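Local coordinates for protein-L-isoaspartate(D-aspartate) O-methyltransferase (Sulfolobus tokodaii, PDB 1VBF) that probably methylates L-isoaspartyl residues of age-damaged proteins with S-adenosyl-L-methionine, so that they can be repaired or degraded, at residues K22-R25 with S26-L29; G82-T85 with A86-A89; D205-I209 with E210-N214; V213-L216 with E217-K221. All blocks are in the same frame, centred on the assembly; numbering follows the deposited sequence.

Interaction 1. Residues K22-R25 with S26-L29; sequences KVDR and SLFL
V23 lays its CG1 methyl obliquely on the ring of F28, with CE1 3.6 Å away, and the two side chains meet at about a right angle. Between them the chain makes an Asx turn that leads into a short 3-10 segment, just after helix 14-22 of this Rossmann-like methyltransferase. The case illustrates how one aspartate can organise such a turn. D24 OD1 takes two bonds from a single residue: S26 OG donates to it at 2.6 Å, and S26 N at 3.1 Å. Both come from above the carboxylate plane. With chi1 at 56°, OG stands between the N and the carbonyl carbon of S26, which brings OG and N to the same face of the carboxylate. The aspartate is thereby held at one oxygen, while OD2 and CB lie beside the methyls of L27, whose CD2 is 3.7 Å from D24 CB.

The backbone repeats the theme. L27 N donates to D24 O, an i to i+3 bond of the 3-10 kind, and F28 N reaches R25 O at 3.2 Å along a fairly straight bond (166°), though from well above the carbonyl plane. D24 O also faces the edge of the F28 ring, in its plane. R25 runs out extended and takes its guanidinium away to A37 O, a bond made by NH1, while its backbone N is hydrogen-bonded to the hydroxyl of Y38. L29 packs against this arginine, with CD1 over one face of the guanidinium and 4.1 Å from R25 CG, and with CG resting 3.5 Å from R25 O.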
loop_
_atom_site.group_PDB
_atom_site.type_symbol
_atom_site.label_atom_id
_atom_site.label_comp_id
_atom_site.label_asym_id
_atom_site.label_seq_id
_atom_site.Cartn_x
_atom_site.Cartn_y
_atom_site.Cartn_z
ATOM N N LYS B 22 -36.628 -28.454 -7.624
ATOM C CA LYS B 22 -37.512 -28.258 -8.777
ATOM C C LYS B 22 -37.141 -27.204 -9.863
ATOM O O LYS B 22 -37.183 -27.513 -11.049
ATOM C CB LYS B 22 -38.921 -27.983 -8.242
ATOM C CG LYS B 22 -39.924 -27.595 -9.294
ATOM C CD LYS B 22 -41.204 -27.122 -8.640
ATOM C CE LYS B 22 -42.119 -26.432 -9.646
ATOM N NZ LYS B 22 -43.375 -25.980 -8.982
ATOM N N VAL B 23 -36.785 -25.977 -9.465
ATOM C CA VAL B 23 -36.457 -24.920 -10.431
ATOM C C VAL B 23 -35.153 -25.167 -11.195
ATOM O O VAL B 23 -34.087 -25.334 -10.613
ATOM C CB VAL B 23 -36.409 -23.516 -9.734
ATOM C CG1 VAL B 23 -36.033 -22.433 -10.735
ATOM C CG2 VAL B 23 -37.769 -23.196 -9.099
ATOM N N ASP B 24 -35.246 -25.186 -12.514
ATOM C CA ASP B 24 -34.076 -25.446 -13.336
ATOM C C ASP B 24 -33.309 -24.160 -13.599
ATOM O O ASP B 24 -33.677 -23.382 -14.475
ATOM C CB ASP B 24 -34.508 -26.106 -14.657
ATOM C CG ASP B 24 -33.334 -26.433 -15.561
ATOM O OD1 ASP B 24 -32.180 -26.287 -15.103
ATOM O OD2 ASP B 24 -33.561 -26.838 -16.727
ATOM N N ARG B 25 -32.234 -23.956 -12.847
ATOM C CA ARG B 25 -31.417 -22.753 -12.970
ATOM C C ARG B 25 -30.791 -22.509 -14.358
ATOM O O ARG B 25 -30.430 -21.390 -14.696
ATOM C CB ARG B 25 -30.342 -22.765 -11.873
ATOM C CG ARG B 25 -29.449 -21.532 -11.827
ATOM C CD ARG B 25 -28.731 -21.428 -10.478
ATOM N NE ARG B 25 -27.806 -20.293 -10.414
ATOM C CZ ARG B 25 -26.481 -20.381 -10.527
ATOM N NH1 ARG B 25 -25.904 -21.558 -10.702
ATOM N NH2 ARG B 25 -25.731 -19.289 -10.479
ATOM N N SER B 26 -30.666 -23.530 -15.182
ATOM C CA SER B 26 -30.088 -23.285 -16.492
ATOM C C SER B 26 -31.086 -22.497 -17.351
ATOM O O SER B 26 -30.722 -21.899 -18.378
ATOM C CB SER B 26 -29.727 -24.607 -17.164
ATOM O OG SER B 26 -30.865 -25.437 -17.234
ATOM N N LEU B 27 -32.346 -22.500 -16.920
ATOM C CA LEU B 27 -33.403 -21.787 -17.622
ATOM C C LEU B 27 -33.328 -20.270 -17.424
ATOM O O LEU B 27 -34.026 -19.511 -18.107
ATOM C CB LEU B 27 -34.779 -22.299 -17.180
ATOM C CG LEU B 27 -35.532 -23.324 -18.059
ATOM C CD1 LEU B 27 -34.580 -24.198 -18.893
ATOM C CD2 LEU B 27 -36.400 -24.188 -17.139
ATOM N N PHE B 28 -32.499 -19.809 -16.497
ATOM C CA PHE B 28 -32.397 -18.384 -16.310
ATOM C C PHE B 28 -31.023 -17.909 -16.703
ATOM O O PHE B 28 -30.753 -16.710 -16.673
ATOM C CB PHE B 28 -32.658 -18.012 -14.873
ATOM C CG PHE B 28 -33.974 -18.474 -14.358
ATOM C CD1 PHE B 28 -34.184 -19.816 -14.072
ATOM C CD2 PHE B 28 -34.989 -17.558 -14.090
ATOM C CE1 PHE B 28 -35.390 -20.245 -13.521
ATOM C CE2 PHE B 28 -36.197 -17.976 -13.541
ATOM C CZ PHE B 28 -36.396 -19.327 -13.249
ATOM N N LEU B 29 -30.156 -18.848 -17.071
ATOM C CA LEU B 29 -28.793 -18.520 -17.481
ATOM C C LEU B 29 -28.632 -18.489 -18.998
ATOM O O LEU B 29 -29.242 -19.297 -19.702
ATOM C CB LEU B 29 -27.818 -19.534 -16.883
ATOM C CG LEU B 29 -27.619 -19.485 -15.365
ATOM C CD1 LEU B 29 -26.867 -20.725 -14.915
ATOM C CD2 LEU B 29 -26.860 -18.213 -14.956
#

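Interaction 2. Residues G82-T85 with A86-A89; sequences GYYT and ALIA
L87 rests on the face of the Y83 ring one helical turn back, its CG 4.2 Å from the centroid and 25° off the ring normal, a CH-pi contact. This is the first part of the helix in a beta-alpha-beta crossover, strand 73-77, helix 83-91, strand 94-99, of the Rossmann-like fold, where the strand and the glycine-rich turn after it form the region that binds the methyl donor in related enzymes. With CG of the tyrosine opposite the backbone N (chi1 172°), the ring end is carried forward over the next turn. There CD1 of L87 lies 3.5 Å from Y83 CZ and 3.4 Å from its OH, with CD2 a little farther off.

Y84 starts away from the following turn, and its CD2 comes no nearer than 4.4 Å to L87 CD1. Y83 CD2 stands over one face of its ring, 3.8 Å above the centre; the ring also stacks with W141, and its hydroxyl goes to T54 O. T85 and I88 turn to the sheet: T85 OG1 bonds E76, and I88 packs on V74 and V95. A86 meets F28 and Y115.

G82, with positive phi, occupies the N-cap, and from its carbonyl the i to i+4 hydrogen bonds of the helix start: A86 N reaches G82 O at 2.8 Å with an N-H...O angle of 167°.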
loop_
_atom_site.group_PDB
_atom_site.type_symbol
_atom_site.label_atom_id
_atom_site.label_comp_id
_atom_site.label_asym_id
_atom_site.label_seq_id
_atom_site.Cartn_x
_atom_site.Cartn_y
_atom_site.Cartn_z
ATOM N N GLY B 82 -33.600 -13.355 -12.356
ATOM C CA GLY B 82 -34.834 -13.975 -11.897
ATOM C C GLY B 82 -34.813 -15.325 -11.216
ATOM O O GLY B 82 -35.842 -15.742 -10.679
ATOM N N TYR B 83 -33.668 -16.012 -11.218
ATOM C CA TYR B 83 -33.565 -17.326 -10.575
ATOM C C TYR B 83 -33.894 -17.370 -9.066
ATOM O O TYR B 83 -34.648 -18.245 -8.602
ATOM C CB TYR B 83 -32.179 -17.907 -10.789
ATOM C CG TYR B 83 -31.966 -19.166 -9.999
ATOM C CD1 TYR B 83 -32.620 -20.343 -10.347
ATOM C CD2 TYR B 83 -31.176 -19.169 -8.864
ATOM C CE1 TYR B 83 -32.494 -21.525 -9.566
ATOM C CE2 TYR B 83 -31.041 -20.340 -8.059
ATOM C CZ TYR B 83 -31.701 -21.514 -8.418
ATOM O OH TYR B 83 -31.557 -22.661 -7.652
ATOM N N TYR B 84 -33.331 -16.455 -8.286
ATOM C CA TYR B 84 -33.643 -16.487 -6.865
ATOM C C TYR B 84 -35.079 -16.003 -6.661
ATOM O O TYR B 84 -35.733 -16.346 -5.663
ATOM C CB TYR B 84 -32.659 -15.630 -6.044
ATOM C CG TYR B 84 -31.232 -16.123 -6.096
ATOM C CD1 TYR B 84 -30.269 -15.427 -6.806
ATOM C CD2 TYR B 84 -30.859 -17.323 -5.486
ATOM C CE1 TYR B 84 -28.991 -15.894 -6.924
ATOM C CE2 TYR B 84 -29.559 -17.808 -5.597
ATOM C CZ TYR B 84 -28.634 -17.083 -6.319
ATOM O OH TYR B 84 -27.347 -17.539 -6.432
ATOM N N THR B 85 -35.565 -15.216 -7.623
ATOM C CA THR B 85 -36.915 -14.699 -7.549
ATOM C C THR B 85 -37.822 -15.922 -7.667
ATOM O O THR B 85 -38.686 -16.134 -6.817
ATOM C CB THR B 85 -37.203 -13.696 -8.681
ATOM O OG1 THR B 85 -36.050 -12.876 -8.894
ATOM C CG2 THR B 85 -38.382 -12.792 -8.305
ATOM N N ALA B 86 -37.610 -16.737 -8.700
ATOM C CA ALA B 86 -38.390 -17.966 -8.871
ATOM C C ALA B 86 -38.435 -18.841 -7.589
ATOM O O ALA B 86 -39.519 -19.222 -7.152
ATOM C CB ALA B 86 -37.838 -18.784 -10.036
ATOM N N LEU B 87 -37.280 -19.162 -6.992
ATOM C CA LEU B 87 -37.242 -19.979 -5.774
ATOM C C LEU B 87 -38.086 -19.411 -4.633
ATOM O O LEU B 87 -38.679 -20.170 -3.862
ATOM C CB LEU B 87 -35.808 -20.154 -5.275
ATOM C CG LEU B 87 -34.760 -20.821 -6.184
ATOM C CD1 LEU B 87 -33.433 -20.863 -5.441
ATOM C CD2 LEU B 87 -35.190 -22.238 -6.591
ATOM N N ILE B 88 -38.146 -18.088 -4.511
ATOM C CA ILE B 88 -38.944 -17.477 -3.455
ATOM C C ILE B 88 -40.440 -17.606 -3.797
ATOM O O ILE B 88 -41.274 -17.987 -2.961
ATOM C CB ILE B 88 -38.567 -15.988 -3.286
ATOM C CG1 ILE B 88 -37.077 -15.877 -2.960
ATOM C CG2 ILE B 88 -39.409 -15.332 -2.167
ATOM C CD1 ILE B 88 -36.580 -14.465 -2.883
ATOM N N ALA B 89 -40.768 -17.290 -5.042
ATOM C CA ALA B 89 -42.137 -17.372 -5.535
ATOM C C ALA B 89 -42.732 -18.765 -5.279
ATOM O O ALA B 89 -43.913 -18.908 -4.961
ATOM C CB ALA B 89 -42.155 -17.060 -7.015
#

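Interaction 3. Residues D205-I209 with E210-N214; sequences DYDDI and EFRVN
F211 begins at CB, set 3.4 Å from D208 O in the first turn of helix 209-223, whose N-cap is D208. Its CG and CD2 then run beneath Y206 CB, which stands over one face of the ring, 3.6 Å from the centroid, in a CH-pi contact. At one edge CD1 meets D208 OD2; at the other CD2 faces D205 OD1. Farther out, CE2 and CZ approach Y206 CD1, the nearer at 3.5 Å, and the two rings lie obliquely, their planes 51° apart. Cut back to an alanine, F211 would lose its ring, and Y206 CB and CD1 would probably be left without a packing partner.

The capping bond is a weak one, F211 N to D208 OD2 at 3.4 Å; R212 N to D208 O at 3.0 Å is the first helical bond. D208 OD2 has a stronger partner in R169. A water joins D207 O to R212 NH1, while the R212 guanidinium pairs with E217 of another subunit. Acidic groups thus gather at the helix start; the D208 charge probably suits its N-terminal amides and is offset by R169, while R212 lies near D207.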
loop_
_atom_site.group_PDB
_atom_site.type_symbol
_atom_site.label_atom_id
_atom_site.label_comp_id
_atom_site.label_asym_id
_atom_site.label_seq_id
_atom_site.Cartn_x
_atom_site.Cartn_y
_atom_site.Cartn_z
ATOM N N ASP B 205 -16.230 6.859 -4.847
ATOM C CA ASP B 205 -15.643 5.602 -5.283
ATOM C C ASP B 205 -14.906 4.840 -4.199
ATOM O O ASP B 205 -14.676 5.345 -3.100
ATOM C CB ASP B 205 -14.701 5.843 -6.459
ATOM C CG ASP B 205 -14.149 4.542 -7.038
ATOM O OD1 ASP B 205 -12.911 4.315 -6.938
ATOM O OD2 ASP B 205 -14.954 3.741 -7.585
ATOM N N TYR B 206 -14.538 3.608 -4.520
ATOM C CA TYR B 206 -13.839 2.744 -3.589
ATOM C C TYR B 206 -12.633 3.419 -2.975
ATOM O O TYR B 206 -11.799 3.980 -3.691
ATOM C CB TYR B 206 -13.391 1.465 -4.281
ATOM C CG TYR B 206 -14.512 0.525 -4.615
ATOM C CD1 TYR B 206 -15.083 0.511 -5.885
ATOM C CD2 TYR B 206 -14.979 -0.387 -3.671
ATOM C CE1 TYR B 206 -16.084 -0.391 -6.214
ATOM C CE2 TYR B 206 -15.986 -1.297 -3.987
ATOM C CZ TYR B 206 -16.533 -1.291 -5.266
ATOM O OH TYR B 206 -17.529 -2.184 -5.585
ATOM N N ASP B 207 -12.522 3.321 -1.651
ATOM C CA ASP B 207 -11.424 3.957 -0.943
ATOM C C ASP B 207 -10.349 3.041 -0.361
ATOM O O ASP B 207 -10.075 3.088 0.835
ATOM C CB ASP B 207 -11.986 4.837 0.175
ATOM C CG ASP B 207 -10.930 5.747 0.784
ATOM O OD1 ASP B 207 -10.256 6.471 0.008
ATOM O OD2 ASP B 207 -10.768 5.741 2.030
ATOM N N ASP B 208 -9.754 2.191 -1.188
ATOM C CA ASP B 208 -8.680 1.331 -0.715
ATOM C C ASP B 208 -7.487 1.862 -1.486
ATOM O O ASP B 208 -7.650 2.427 -2.576
ATOM C CB ASP B 208 -8.950 -0.156 -0.995
ATOM C CG ASP B 208 -9.422 -0.422 -2.408
ATOM O OD1 ASP B 208 -10.611 -0.183 -2.704
ATOM O OD2 ASP B 208 -8.606 -0.875 -3.226
ATOM N N ILE B 209 -6.314 1.734 -0.878
ATOM C CA ILE B 209 -5.080 2.238 -1.446
ATOM C C ILE B 209 -4.814 1.773 -2.877
ATOM O O ILE B 209 -4.131 2.465 -3.638
ATOM C CB ILE B 209 -3.866 1.900 -0.502
ATOM C CG1 ILE B 209 -2.823 3.001 -0.634
ATOM C CG2 ILE B 209 -3.276 0.530 -0.815
ATOM C CD1 ILE B 209 -1.544 2.712 0.061
ATOM N N GLU B 210 -5.349 0.616 -3.257
ATOM C CA GLU B 210 -5.137 0.150 -4.620
ATOM C C GLU B 210 -5.856 1.142 -5.548
ATOM O O GLU B 210 -5.260 1.722 -6.458
ATOM C CB GLU B 210 -5.684 -1.278 -4.777
ATOM C CG GLU B 210 -5.498 -1.907 -6.166
ATOM C CD GLU B 210 -4.042 -1.933 -6.669
ATOM O OE1 GLU B 210 -3.110 -2.265 -5.890
ATOM O OE2 GLU B 210 -3.836 -1.634 -7.865
ATOM N N PHE B 211 -7.136 1.364 -5.272
ATOM C CA PHE B 211 -7.938 2.279 -6.055
ATOM C C PHE B 211 -7.394 3.676 -6.120
ATOM O O PHE B 211 -7.348 4.262 -7.189
ATOM C CB PHE B 211 -9.360 2.325 -5.516
ATOM C CG PHE B 211 -10.257 1.321 -6.156
ATOM C CD1 PHE B 211 -9.997 -0.050 -6.019
ATOM C CD2 PHE B 211 -11.320 1.734 -6.974
ATOM C CE1 PHE B 211 -10.778 -1.003 -6.690
ATOM C CE2 PHE B 211 -12.118 0.781 -7.659
ATOM C CZ PHE B 211 -11.842 -0.588 -7.515
ATOM N N ARG B 212 -6.996 4.201 -4.963
ATOM C CA ARG B 212 -6.459 5.560 -4.828
ATOM C C ARG B 212 -5.209 5.757 -5.695
ATOM O O ARG B 212 -5.023 6.811 -6.321
ATOM C CB ARG B 212 -6.131 5.835 -3.351
ATOM C CG ARG B 212 -7.337 5.871 -2.418
ATOM C CD ARG B 212 -6.919 5.834 -0.957
ATOM N NE ARG B 212 -6.181 7.026 -0.548
ATOM C CZ ARG B 212 -5.500 7.111 0.590
ATOM N NH1 ARG B 212 -5.485 6.073 1.413
ATOM N NH2 ARG B 212 -4.793 8.199 0.887
ATOM N N VAL B 213 -4.364 4.730 -5.723
ATOM C CA VAL B 213 -3.139 4.742 -6.501
ATOM C C VAL B 213 -3.460 4.652 -7.990
ATOM O O VAL B 213 -2.860 5.366 -8.794
ATOM C CB VAL B 213 -2.246 3.584 -6.069
ATOM C CG1 VAL B 213 -1.053 3.444 -7.010
ATOM C CG2 VAL B 213 -1.798 3.827 -4.626
ATOM N N ASN B 214 -4.404 3.775 -8.345
ATOM C CA ASN B 214 -4.854 3.610 -9.727
ATOM C C ASN B 214 -5.319 4.966 -10.239
ATOM O O ASN B 214 -5.116 5.316 -11.395
ATOM C CB ASN B 214 -6.034 2.647 -9.799
ATOM C CG ASN B 214 -5.620 1.204 -9.693
ATOM O OD1 ASN B 214 -6.396 0.359 -9.233
ATOM N ND2 ASN B 214 -4.394 0.900 -10.119
HETATM O O HOH W 1 -7.361 4.057 1.783
#

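Interaction 4. Residues V213-L216 with E217-K221; sequences VNKL and ERQIK
The backbone of residues 213-221 is a continuous alpha helix, in which E217 N reaches V213 O at 2.8 Å, Q219 N meets K215 O and I220 N meets L216 O, all three nearly straight. R218 N is the exception, dividing weak bonds between N214 O and K215 O.

Q219 packs back on the preceding turn. Its CG anti to the carbonyl carbon (chi1 -56°) sends the extended chain that way, and CG lies 3.3 Å from K215 O. Beyond it NE2 lies beside two alkyl groups, 3.8 Å from K215 CG and 3.5 Å from L216 CD1. Were Q219 shortened to an alanine, the K215 methylenes and L216 CD1 would probably lose this neighbour, leaving a gap beside them. R218 instead bends back at chi2 and chi3, bringing NH1 to within 3.8 Å of K215 CB. The extended E217 chain crosses V213 at a slant, CD 4.1 Å from V213 CG1, and its carboxylate goes on to a salt bridge with R212 of a neighbouring subunit.

L216 and I220, four residues apart, turn to that and another subunit, L216 packing on L216 and I220 on I220 of its neighbours. The apolar residues I209, V213, L216 and I220 follow the four-three-four spacing of a coiled coil, in keeping with the trimeric coiled-coil assembly of this protein.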
loop_
_atom_site.group_PDB
_atom_site.type_symbol
_atom_site.label_atom_id
_atom_site.label_comp_id
_atom_site.label_asym_id
_atom_site.label_seq_id
_atom_site.Cartn_x
_atom_site.Cartn_y
_atom_site.Cartn_z
ATOM N N VAL B 213 -4.364 4.730 -5.723
ATOM C CA VAL B 213 -3.139 4.742 -6.501
ATOM C C VAL B 213 -3.460 4.652 -7.990
ATOM O O VAL B 213 -2.860 5.366 -8.794
ATOM C CB VAL B 213 -2.246 3.584 -6.069
ATOM C CG1 VAL B 213 -1.053 3.444 -7.010
ATOM C CG2 VAL B 213 -1.798 3.827 -4.626
ATOM N N ASN B 214 -4.404 3.775 -8.345
ATOM C CA ASN B 214 -4.854 3.610 -9.727
ATOM C C ASN B 214 -5.319 4.966 -10.239
ATOM O O ASN B 214 -5.116 5.316 -11.395
ATOM C CB ASN B 214 -6.034 2.647 -9.799
ATOM C CG ASN B 214 -5.620 1.204 -9.693
ATOM O OD1 ASN B 214 -6.396 0.359 -9.233
ATOM N ND2 ASN B 214 -4.394 0.900 -10.119
ATOM N N LYS B 215 -5.969 5.722 -9.368
ATOM C CA LYS B 215 -6.458 7.039 -9.737
ATOM C C LYS B 215 -5.297 8.011 -9.911
ATOM O O LYS B 215 -5.227 8.748 -10.896
ATOM C CB LYS B 215 -7.410 7.569 -8.666
ATOM C CG LYS B 215 -7.972 8.943 -8.982
ATOM C CD LYS B 215 -8.959 9.367 -7.919
ATOM C CE LYS B 215 -9.457 10.792 -8.123
ATOM N NZ LYS B 215 -10.427 11.153 -7.042
ATOM N N LEU B 216 -4.389 8.023 -8.947
ATOM C CA LEU B 216 -3.255 8.910 -9.043
ATOM C C LEU B 216 -2.596 8.651 -10.394
ATOM O O LEU B 216 -2.336 9.586 -11.157
ATOM C CB LEU B 216 -2.285 8.655 -7.881
ATOM C CG LEU B 216 -2.229 9.667 -6.719
ATOM C CD1 LEU B 216 -3.435 10.599 -6.736
ATOM C CD2 LEU B 216 -2.144 8.911 -5.389
ATOM N N GLU B 217 -2.360 7.373 -10.696
ATOM C CA GLU B 217 -1.738 6.966 -11.959
ATOM C C GLU B 217 -2.557 7.425 -13.170
ATOM O O GLU B 217 -2.009 7.679 -14.244
ATOM C CB GLU B 217 -1.567 5.444 -11.998
ATOM C CG GLU B 217 -0.412 4.913 -11.168
ATOM C CD GLU B 217 -0.415 3.391 -11.068
ATOM O OE1 GLU B 217 0.665 2.791 -10.840
ATOM O OE2 GLU B 217 -1.508 2.800 -11.205
ATOM N N ARG B 218 -3.870 7.526 -12.998
ATOM C CA ARG B 218 -4.728 7.962 -14.083
ATOM C C ARG B 218 -4.511 9.450 -14.306
ATOM O O ARG B 218 -4.305 9.898 -15.432
ATOM C CB ARG B 218 -6.205 7.717 -13.746
ATOM C CG ARG B 218 -6.943 6.709 -14.655
ATOM C CD ARG B 218 -6.771 5.244 -14.196
ATOM N NE ARG B 218 -8.021 4.628 -13.737
ATOM C CZ ARG B 218 -8.756 5.066 -12.716
ATOM N NH1 ARG B 218 -8.386 6.137 -12.023
ATOM N NH2 ARG B 218 -9.866 4.423 -12.383
ATOM N N GLN B 219 -4.551 10.210 -13.218
ATOM C CA GLN B 219 -4.387 11.655 -13.283
ATOM C C GLN B 219 -3.014 12.087 -13.775
ATOM O O GLN B 219 -2.913 12.965 -14.628
ATOM C CB GLN B 219 -4.683 12.274 -11.916
ATOM C CG GLN B 219 -6.050 11.903 -11.403
ATOM C CD GLN B 219 -6.357 12.501 -10.053
ATOM O OE1 GLN B 219 -7.155 13.425 -9.948
ATOM N NE2 GLN B 219 -5.723 11.981 -9.010
ATOM N N ILE B 220 -1.954 11.479 -13.254
ATOM C CA ILE B 220 -0.625 11.854 -13.705
ATOM C C ILE B 220 -0.493 11.554 -15.182
ATOM O O ILE B 220 0.196 12.266 -15.905
ATOM C CB ILE B 220 0.468 11.114 -12.927
ATOM C CG1 ILE B 220 0.659 11.794 -11.574
ATOM C CG2 ILE B 220 1.774 11.124 -13.703
ATOM C CD1 ILE B 220 1.855 11.299 -10.776
ATOM N N LYS B 221 -1.167 10.506 -15.632
ATOM C CA LYS B 221 -1.113 10.127 -17.032
ATOM C C LYS B 221 -1.746 11.244 -17.857
ATOM O O LYS B 221 -1.287 11.571 -18.954
ATOM C CB LYS B 221 -1.875 8.816 -17.244
ATOM C CG LYS B 221 -1.272 7.899 -18.296
ATOM C CD LYS B 221 -1.192 8.579 -19.653
ATOM C CE LYS B 221 -0.491 7.700 -20.681
ATOM N NZ LYS B 221 -0.398 8.376 -22.009
#

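In the fold
Interactions 1 and 2 form one piece of the catalytic-domain fold: their centres are 10 Å apart, and V23, R25 and F28 pack on L87, Y83 and A86 of helix 83-91. Interaction 2 is buried and mostly apolar, whereas interaction 1, at the edge, relies on a serine-aspartate turn. Interactions 3 and 4 share helix 209-223 and lie about 35 Å or more, centre to centre, from interaction 2. Many of their residues face other subunits, so charged groups find partners across chains; aliphatic groups pack within the domain in interaction 2, but here I209, L216 and I220 meet their copies. Of the N-cap residues, G82 merely holds the position, whereas D208 makes a weak capping bond.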